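Local coordinates for protein tryptophan synthase alpha chain (Aquifex aeolicus, PDB 2EKC) that probably cleaves indoleglycerol phosphate to indole and glyceraldehyde 3-phosphate, as the alpha subunit of tryptophan synthase in the last step of tryptophan biosynthesis, at residues S5-E10 / D94-L99; S55-V58 / I64-A67; I109-F114 / A136-A141. One frame throughout, in Å; residues are numbered along the deposited sequence.

Contact 1: S5-E10 / D94-L99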
loop_
_atom_site.group_PDB
_atom_site.type_symbol
_atom_site.label_atom_id
_atom_site.label_comp_id
_atom_site.label_asym_id
_atom_site.label_seq_id
_atom_site.Cartn_x
_atom_site.Cartn_y
_atom_site.Cartn_z
ATOM N N SER A 5 -11.679 -6.384 2.008
ATOM C CA SER A 5 -13.102 -6.214 1.763
ATOM C C SER A 5 -13.837 -5.833 3.043
ATOM O O SER A 5 -14.693 -4.948 3.023
ATOM C CB SER A 5 -13.700 -7.492 1.182
ATOM O OG SER A 5 -13.326 -7.627 -0.176
ATOM N N ASP A 6 -13.507 -6.491 4.154
ATOM C CA ASP A 6 -14.160 -6.174 5.422
ATOM C C ASP A 6 -13.934 -4.707 5.780
ATOM O O ASP A 6 -14.858 -4.008 6.194
ATOM C CB ASP A 6 -13.621 -7.035 6.569
ATOM C CG ASP A 6 -13.919 -8.517 6.398
ATOM O OD1 ASP A 6 -14.873 -8.865 5.676
ATOM O OD2 ASP A 6 -13.198 -9.334 7.007
ATOM N N LYS A 7 -12.701 -4.240 5.622
ATOM C CA LYS A 7 -12.378 -2.856 5.959
ATOM C C LYS A 7 -13.157 -1.836 5.139
ATOM O O LYS A 7 -13.685 -0.869 5.687
ATOM C CB LYS A 7 -10.878 -2.596 5.798
ATOM C CG LYS A 7 -10.461 -1.175 6.176
ATOM C CD LYS A 7 -10.819 -0.838 7.627
ATOM C CE LYS A 7 -10.049 -1.704 8.612
ATOM N NZ LYS A 7 -10.384 -1.380 10.030
ATOM N N PHE A 8 -13.222 -2.032 3.828
ATOM C CA PHE A 8 -13.952 -1.096 2.978
ATOM C C PHE A 8 -15.450 -1.121 3.280
ATOM O O PHE A 8 -16.132 -0.100 3.192
ATOM C CB PHE A 8 -13.684 -1.396 1.499
ATOM C CG PHE A 8 -12.424 -0.754 0.976
ATOM C CD1 PHE A 8 -12.319 0.634 0.903
ATOM C CD2 PHE A 8 -11.340 -1.531 0.575
ATOM C CE1 PHE A 8 -11.154 1.243 0.437
ATOM C CE2 PHE A 8 -10.164 -0.930 0.105
ATOM C CZ PHE A 8 -10.074 0.459 0.036
ATOM N N THR A 9 -15.965 -2.287 3.646
ATOM C CA THR A 9 -17.377 -2.387 3.989
ATOM C C THR A 9 -17.592 -1.606 5.282
ATOM O O THR A 9 -18.594 -0.910 5.450
ATOM C CB THR A 9 -17.788 -3.858 4.183
ATOM O OG1 THR A 9 -17.698 -4.529 2.926
ATOM C CG2 THR A 9 -19.214 -3.961 4.716
ATOM N N GLU A 10 -16.635 -1.721 6.193
ATOM C CA GLU A 10 -16.703 -1.012 7.464
ATOM C C GLU A 10 -16.647 0.498 7.239
ATOM O O GLU A 10 -17.460 1.250 7.783
ATOM C CB GLU A 10 -15.540 -1.444 8.372
ATOM C CG GLU A 10 -15.295 -0.528 9.563
ATOM C CD GLU A 10 -14.118 -0.972 10.417
ATOM O OE1 GLU A 10 -13.105 -1.435 9.849
ATOM O OE2 GLU A 10 -14.194 -0.845 11.656
ATOM N N ASP A 94 -7.486 -6.477 12.779
ATOM C CA ASP A 94 -8.282 -6.303 11.573
ATOM C C ASP A 94 -7.783 -5.340 10.500
ATOM O O ASP A 94 -8.417 -5.212 9.456
ATOM C CB ASP A 94 -9.708 -5.926 11.974
ATOM C CG ASP A 94 -10.220 -6.761 13.137
ATOM O OD1 ASP A 94 -10.155 -8.009 13.053
ATOM O OD2 ASP A 94 -10.681 -6.167 14.136
ATOM N N ILE A 95 -6.665 -4.664 10.742
ATOM C CA ILE A 95 -6.127 -3.735 9.749
ATOM C C ILE A 95 -5.450 -4.504 8.611
ATOM O O ILE A 95 -4.522 -5.281 8.839
ATOM C CB ILE A 95 -5.077 -2.772 10.367
ATOM C CG1 ILE A 95 -5.708 -1.942 11.491
ATOM C CG2 ILE A 95 -4.488 -1.871 9.272
ATOM C CD1 ILE A 95 -6.864 -1.066 11.052
ATOM N N PRO A 96 -5.912 -4.307 7.369
ATOM C CA PRO A 96 -5.306 -5.006 6.230
ATOM C C PRO A 96 -3.834 -4.613 6.067
ATOM O O PRO A 96 -3.497 -3.428 6.131
ATOM C CB PRO A 96 -6.142 -4.524 5.045
ATOM C CG PRO A 96 -7.456 -4.211 5.654
ATOM C CD PRO A 96 -7.081 -3.521 6.936
ATOM N N PHE A 97 -2.969 -5.605 5.860
ATOM C CA PHE A 97 -1.540 -5.374 5.655
ATOM C C PHE A 97 -1.186 -5.720 4.210
ATOM O O PHE A 97 -1.422 -6.844 3.759
ATOM C CB PHE A 97 -0.687 -6.268 6.570
ATOM C CG PHE A 97 -0.674 -5.855 8.023
ATOM C CD1 PHE A 97 -1.487 -4.832 8.495
ATOM C CD2 PHE A 97 0.154 -6.523 8.925
ATOM C CE1 PHE A 97 -1.482 -4.480 9.842
ATOM C CE2 PHE A 97 0.167 -6.183 10.276
ATOM C CZ PHE A 97 -0.655 -5.157 10.736
ATOM N N LEU A 98 -0.611 -4.762 3.492
ATOM C CA LEU A 98 -0.205 -4.982 2.105
ATOM C C LEU A 98 1.310 -4.907 2.027
ATOM O O LEU A 98 1.906 -3.882 2.377
ATOM C CB LEU A 98 -0.797 -3.916 1.182
ATOM C CG LEU A 98 -2.302 -3.890 0.949
ATOM C CD1 LEU A 98 -2.629 -2.742 0.010
ATOM C CD2 LEU A 98 -2.764 -5.215 0.364
ATOM N N LEU A 99 1.936 -5.991 1.586
ATOM C CA LEU A 99 3.384 -6.013 1.465
ATOM C C LEU A 99 3.784 -5.374 0.146
ATOM O O LEU A 99 3.314 -5.787 -0.921
ATOM C CB LEU A 99 3.916 -7.450 1.510
ATOM C CG LEU A 99 5.435 -7.570 1.331
ATOM C CD1 LEU A 99 6.144 -7.028 2.570
ATOM C CD2 LEU A 99 5.824 -9.022 1.086
#
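Lys7 starts toward Pro96 with CG anti to its backbone N (chi1 -178°), then bends twice, at chi2 and again at chi3, so that its chain curls beside the proline ring instead of reaching straight out. The two side chains cross at about a right angle: CB of Lys7 rests on CG of Pro96 at 3.8 Å, and CE of Lys7 comes back to CD of Pro96 at 3.9 Å. The folded chain thus touches the ring at CB and again at CE. Beyond the ring, NZ of Lys7 lies 3.7 Å from the methyl CD1 of Ile95, and CE of Lys7 is 4.0 Å from the carbonyl O of Asp94; these are packing contacts.

The charge is answered within the helix. NZ of Lys7 makes a salt bridge of 2.7 Å to OE1 of Glu10, meeting the syn side of the carboxylate 23° out of its plane. With an alanine here, the CE contact with CD of Pro96 and the approach to CD1 of Ile95 would probably be lost, and Glu10 would be left without its lysine partner.

Pro96 is buried beneath helix 3-14, where Arg3 and Ile4 also touch it. Its backbone is hydrogen-bonded to Leu48 of the neighbouring strand 47-51, and strand 97-100 begins at the next residue. Helix 3-14 therefore packs against the lead-in to this barrel strand, with Phe8 reaching Ile47 of strand 47-51.

Contact 2: S55-V58 / I64-A67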
loop_
_atom_site.group_PDB
_atom_site.type_symbol
_atom_site.label_atom_id
_atom_site.label_comp_id
_atom_site.label_asym_id
_atom_site.label_seq_id
_atom_site.Cartn_x
_atom_site.Cartn_y
_atom_site.Cartn_z
ATOM N N SER A 55 17.263 -3.436 -3.521
ATOM C CA SER A 55 18.494 -2.837 -4.042
ATOM C C SER A 55 18.357 -1.973 -5.295
ATOM O O SER A 55 19.275 -1.213 -5.621
ATOM C CB SER A 55 19.521 -3.937 -4.325
ATOM O OG SER A 55 19.077 -4.754 -5.394
ATOM N N ASP A 56 17.235 -2.077 -6.004
ATOM C CA ASP A 56 17.050 -1.291 -7.222
ATOM C C ASP A 56 15.603 -0.836 -7.390
ATOM O O ASP A 56 14.919 -1.224 -8.348
ATOM C CB ASP A 56 17.496 -2.114 -8.438
ATOM C CG ASP A 56 17.657 -1.266 -9.687
ATOM O OD1 ASP A 56 18.025 -0.078 -9.550
ATOM O OD2 ASP A 56 17.436 -1.791 -10.799
ATOM N N PRO A 57 15.127 0.018 -6.463
ATOM C CA PRO A 57 13.774 0.582 -6.411
ATOM C C PRO A 57 13.469 1.634 -7.472
ATOM O O PRO A 57 13.142 2.776 -7.143
ATOM C CB PRO A 57 13.717 1.163 -5.007
ATOM C CG PRO A 57 15.104 1.706 -4.849
ATOM C CD PRO A 57 15.955 0.566 -5.370
ATOM N N VAL A 58 13.551 1.242 -8.740
ATOM C CA VAL A 58 13.311 2.162 -9.850
ATOM C C VAL A 58 11.921 2.798 -9.924
ATOM O O VAL A 58 11.741 3.807 -10.605
ATOM C CB VAL A 58 13.579 1.473 -11.211
ATOM C CG1 VAL A 58 15.043 1.097 -11.323
ATOM C CG2 VAL A 58 12.700 0.240 -11.352
ATOM N N ILE A 64 11.664 7.801 -0.992
ATOM C CA ILE A 64 11.518 6.378 -0.707
ATOM C C ILE A 64 12.770 5.606 -1.112
ATOM O O ILE A 64 13.119 4.617 -0.475
ATOM C CB ILE A 64 10.283 5.777 -1.427
ATOM C CG1 ILE A 64 9.014 6.502 -0.968
ATOM C CG2 ILE A 64 10.170 4.282 -1.124
ATOM C CD1 ILE A 64 8.801 6.486 0.520
ATOM N N GLN A 65 13.445 6.041 -2.171
ATOM C CA GLN A 65 14.668 5.359 -2.578
ATOM C C GLN A 65 15.709 5.464 -1.467
ATOM O O GLN A 65 16.496 4.541 -1.262
ATOM C CB GLN A 65 15.234 5.948 -3.876
ATOM C CG GLN A 65 14.369 5.683 -5.111
ATOM C CD GLN A 65 15.137 5.896 -6.405
ATOM O OE1 GLN A 65 16.009 6.761 -6.480
ATOM N NE2 GLN A 65 14.809 5.115 -7.433
ATOM N N VAL A 66 15.722 6.587 -0.750
ATOM C CA VAL A 66 16.675 6.753 0.348
ATOM C C VAL A 66 16.337 5.734 1.435
ATOM O O VAL A 66 17.226 5.087 1.990
ATOM C CB VAL A 66 16.620 8.174 0.958
ATOM C CG1 VAL A 66 17.456 8.224 2.245
ATOM C CG2 VAL A 66 17.146 9.190 -0.046
ATOM N N ALA A 67 15.047 5.589 1.727
ATOM C CA ALA A 67 14.601 4.636 2.739
ATOM C C ALA A 67 15.068 3.229 2.366
ATOM O O ALA A 67 15.513 2.467 3.220
ATOM C CB ALA A 67 13.075 4.671 2.868
#
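Gln65 reaches back from the helix to the carbonyl of Pro57, and one hydrogen bond joins the two segments. NE2 of Gln65 gives it to O of Pro57 at 2.9 Å, nearly straight, with an N-H...O angle of 164°. The acceptor lies close to the amide plane of Gln65, as suits an N-H donor, but the nitrogen sits above the carbonyl plane of Pro57, 51° out of it, and so misses the lone-pair directions. Beside the bond the side chains pack lightly: CG of Gln65 is 4.1 Å from CG of Pro57, and the proline ring and the glutamine chain approach at a slant. NE2 of Gln65 also comes within 4.1 Å of CA of Val58.

The glutamine reaches this far because its CG stands anti to the carbonyl carbon (chi1 -68°) and the chain then runs extended, carrying the amide past the proline ring to the oxygen. The carbonyl is placed in turn by the backbone: Pro57 is the centre of an inverse gamma turn, closed by the bond from Val58 N to Asp56 O at 2.8 Å. Farther out, the ring of Pro57 also touches Tyr102 and His68, while Gln65 touches Asp60.

This turn lies in the loop between strand 47-51 and helix 62-73, one of the beta-to-alpha loops of a TIM barrel. Such loops ring the catalytic end of the fold, and this one carries Asp60, a predicted proton acceptor.

Contact 3: I109-F114 / A136-A141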
loop_
_atom_site.group_PDB
_atom_site.type_symbol
_atom_site.label_atom_id
_atom_site.label_comp_id
_atom_site.label_asym_id
_atom_site.label_seq_id
_atom_site.Cartn_x
_atom_site.Cartn_y
_atom_site.Cartn_z
ATOM N N ILE A 109 13.579 -15.730 -3.832
ATOM C CA ILE A 109 13.221 -16.506 -2.650
ATOM C C ILE A 109 12.408 -17.746 -3.014
ATOM O O ILE A 109 12.520 -18.786 -2.357
ATOM C CB ILE A 109 12.413 -15.638 -1.649
ATOM C CG1 ILE A 109 13.337 -14.593 -1.017
ATOM C CG2 ILE A 109 11.770 -16.513 -0.576
ATOM C CD1 ILE A 109 12.633 -13.611 -0.104
ATOM N N GLY A 110 11.600 -17.631 -4.065
ATOM C CA GLY A 110 10.758 -18.735 -4.496
ATOM C C GLY A 110 9.301 -18.358 -4.293
ATOM O O GLY A 110 8.879 -18.108 -3.162
ATOM N N LEU A 111 8.525 -18.318 -5.376
ATOM C CA LEU A 111 7.116 -17.937 -5.289
ATOM C C LEU A 111 6.325 -18.630 -4.185
ATOM O O LEU A 111 5.719 -17.958 -3.344
ATOM C CB LEU A 111 6.407 -18.157 -6.629
ATOM C CG LEU A 111 6.469 -16.980 -7.606
ATOM C CD1 LEU A 111 7.903 -16.748 -8.033
ATOM C CD2 LEU A 111 5.585 -17.257 -8.812
ATOM N N GLU A 112 6.317 -19.962 -4.188
ATOM C CA GLU A 112 5.580 -20.713 -3.170
ATOM C C GLU A 112 6.020 -20.306 -1.770
ATOM O O GLU A 112 5.195 -19.935 -0.935
ATOM C CB GLU A 112 5.799 -22.218 -3.339
ATOM C CG GLU A 112 5.198 -22.833 -4.602
ATOM C CD GLU A 112 3.692 -23.033 -4.515
ATOM O OE1 GLU A 112 3.193 -23.384 -3.423
ATOM O OE2 GLU A 112 3.008 -22.862 -5.548
ATOM N N LYS A 113 7.322 -20.375 -1.513
ATOM C CA LYS A 113 7.851 -20.021 -0.200
ATOM C C LYS A 113 7.520 -18.584 0.195
ATOM O O LYS A 113 7.086 -18.327 1.317
ATOM C CB LYS A 113 9.368 -20.216 -0.159
ATOM C CG LYS A 113 9.985 -19.799 1.163
ATOM C CD LYS A 113 11.498 -19.942 1.185
ATOM C CE LYS A 113 11.935 -21.386 1.138
ATOM N NZ LYS A 113 13.405 -21.498 1.395
ATOM N N PHE A 114 7.734 -17.656 -0.731
ATOM C CA PHE A 114 7.466 -16.240 -0.478
ATOM C C PHE A 114 6.023 -16.041 -0.025
ATOM O O PHE A 114 5.757 -15.381 0.985
ATOM C CB PHE A 114 7.739 -15.424 -1.747
ATOM C CG PHE A 114 7.803 -13.940 -1.517
ATOM C CD1 PHE A 114 6.642 -13.171 -1.486
ATOM C CD2 PHE A 114 9.028 -13.309 -1.335
ATOM C CE1 PHE A 114 6.704 -11.792 -1.281
ATOM C CE2 PHE A 114 9.099 -11.930 -1.126
ATOM C CZ PHE A 114 7.936 -11.171 -1.101
ATOM N N ALA A 136 3.139 -12.271 -14.453
ATOM C CA ALA A 136 1.878 -12.021 -13.763
ATOM C C ALA A 136 0.962 -13.216 -13.522
ATOM O O ALA A 136 0.520 -13.439 -12.394
ATOM C CB ALA A 136 1.106 -10.926 -14.492
ATOM N N GLU A 137 0.668 -13.982 -14.569
ATOM C CA GLU A 137 -0.225 -15.122 -14.416
ATOM C C GLU A 137 0.283 -16.138 -13.403
ATOM O O GLU A 137 -0.494 -16.659 -12.605
ATOM C CB GLU A 137 -0.464 -15.807 -15.766
ATOM C CG GLU A 137 -1.142 -14.921 -16.806
ATOM C CD GLU A 137 -2.395 -14.241 -16.273
ATOM O OE1 GLU A 137 -3.278 -14.946 -15.733
ATOM O OE2 GLU A 137 -2.497 -12.997 -16.398
ATOM N N GLU A 138 1.582 -16.418 -13.422
ATOM C CA GLU A 138 2.133 -17.383 -12.483
ATOM C C GLU A 138 2.021 -16.870 -11.050
ATOM O O GLU A 138 1.651 -17.616 -10.145
ATOM C CB GLU A 138 3.600 -17.695 -12.807
ATOM C CG GLU A 138 4.235 -18.650 -11.802
ATOM C CD GLU A 138 5.683 -18.987 -12.113
ATOM O OE1 GLU A 138 6.466 -18.062 -12.431
ATOM O OE2 GLU A 138 6.043 -20.181 -12.020
ATOM N N LEU A 139 2.340 -15.598 -10.846
ATOM C CA LEU A 139 2.259 -15.018 -9.509
ATOM C C LEU A 139 0.825 -14.995 -9.007
ATOM O O LEU A 139 0.558 -15.333 -7.857
ATOM C CB LEU A 139 2.817 -13.592 -9.502
ATOM C CG LEU A 139 2.654 -12.840 -8.172
ATOM C CD1 LEU A 139 3.384 -13.577 -7.069
ATOM C CD2 LEU A 139 3.195 -11.419 -8.310
ATOM N N LYS A 140 -0.100 -14.580 -9.864
ATOM C CA LYS A 140 -1.500 -14.516 -9.463
ATOM C C LYS A 140 -1.981 -15.899 -9.018
ATOM O O LYS A 140 -2.657 -16.034 -7.994
ATOM C CB LYS A 140 -2.366 -14.004 -10.619
ATOM C CG LYS A 140 -2.012 -12.602 -11.096
ATOM C CD LYS A 140 -2.901 -12.181 -12.262
ATOM C CE LYS A 140 -2.437 -10.870 -12.877
ATOM N NZ LYS A 140 -3.309 -10.439 -14.006
ATOM N N ALA A 141 -1.617 -16.922 -9.787
ATOM C CA ALA A 141 -2.010 -18.295 -9.473
ATOM C C ALA A 141 -1.531 -18.720 -8.088
ATOM O O ALA A 141 -2.295 -19.301 -7.321
ATOM C CB ALA A 141 -1.464 -19.253 -10.532
#
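Leu111 meets Glu138 and Leu139 through a single methyl, CD2, and the contact across the segments consists of van der Waals packing. CD2 of Leu111 touches the methylene CG of Glu138 at 3.6 Å and also its carboxylate carbon, CD of Glu138, at 3.7 Å. Glu138 is extended, with CG anti to the backbone N (chi1 177°), and its chain passes obliquely across the methyl, meeting it with CG and the carboxylate. The same methyl approaches the helix backbone, with CA of Leu139 at 4.1 Å from CD2 of Leu111; the leucine therefore fits against the helix surface where Glu138 and Leu139 leave the chain.

Charged pairs also occur in the two segments. Lys140 NZ and Glu137 OE2 form a long salt bridge of 3.6 Å within helix 133-145. For OE1 of Glu112, a salt bridge to Lys145 and a hydrogen bond to Tyr146 OH join it to the end of helix 133-145 and the residue after it.

In the backbone, Gly110 links two helices just before Leu111. With positive phi (114°), it is the first residue after helix 103-109 and also the N-cap of helix 111-120, its O receiving Phe114 N at 2.7 Å.

Leu111 also touches Tyr103 and Ile106 of helix 103-109 and Val142 of helix 133-145, bringing three helices together outside the barrel strands. Phe114 stacks on Phe78 and meets Phe126 of strand 125-127 with the ring planes at about 80°.

All three contacts belong to one eight-stranded TIM barrel. Contact 1 packs helix 3-14 on the start of strand 97-100, and contact 2, nested in the chain loop that contact 1 closes, lies across the chain's centre from it, their centres about 26 Å apart. Each lies near one predicted proton acceptor: in contact 2 the side chain of Pro57 is about 4 Å from that of Asp60, while Pro96 of contact 1 is about 9 Å, side chain to side chain, from Glu49. Contact 3 lies away from both. It nevertheless touches contact 1, Leu99 CD2 meeting Phe114 CZ at 3.7 Å, whereas contacts 2 and 3 stay about 12 Å apart at their nearest atoms.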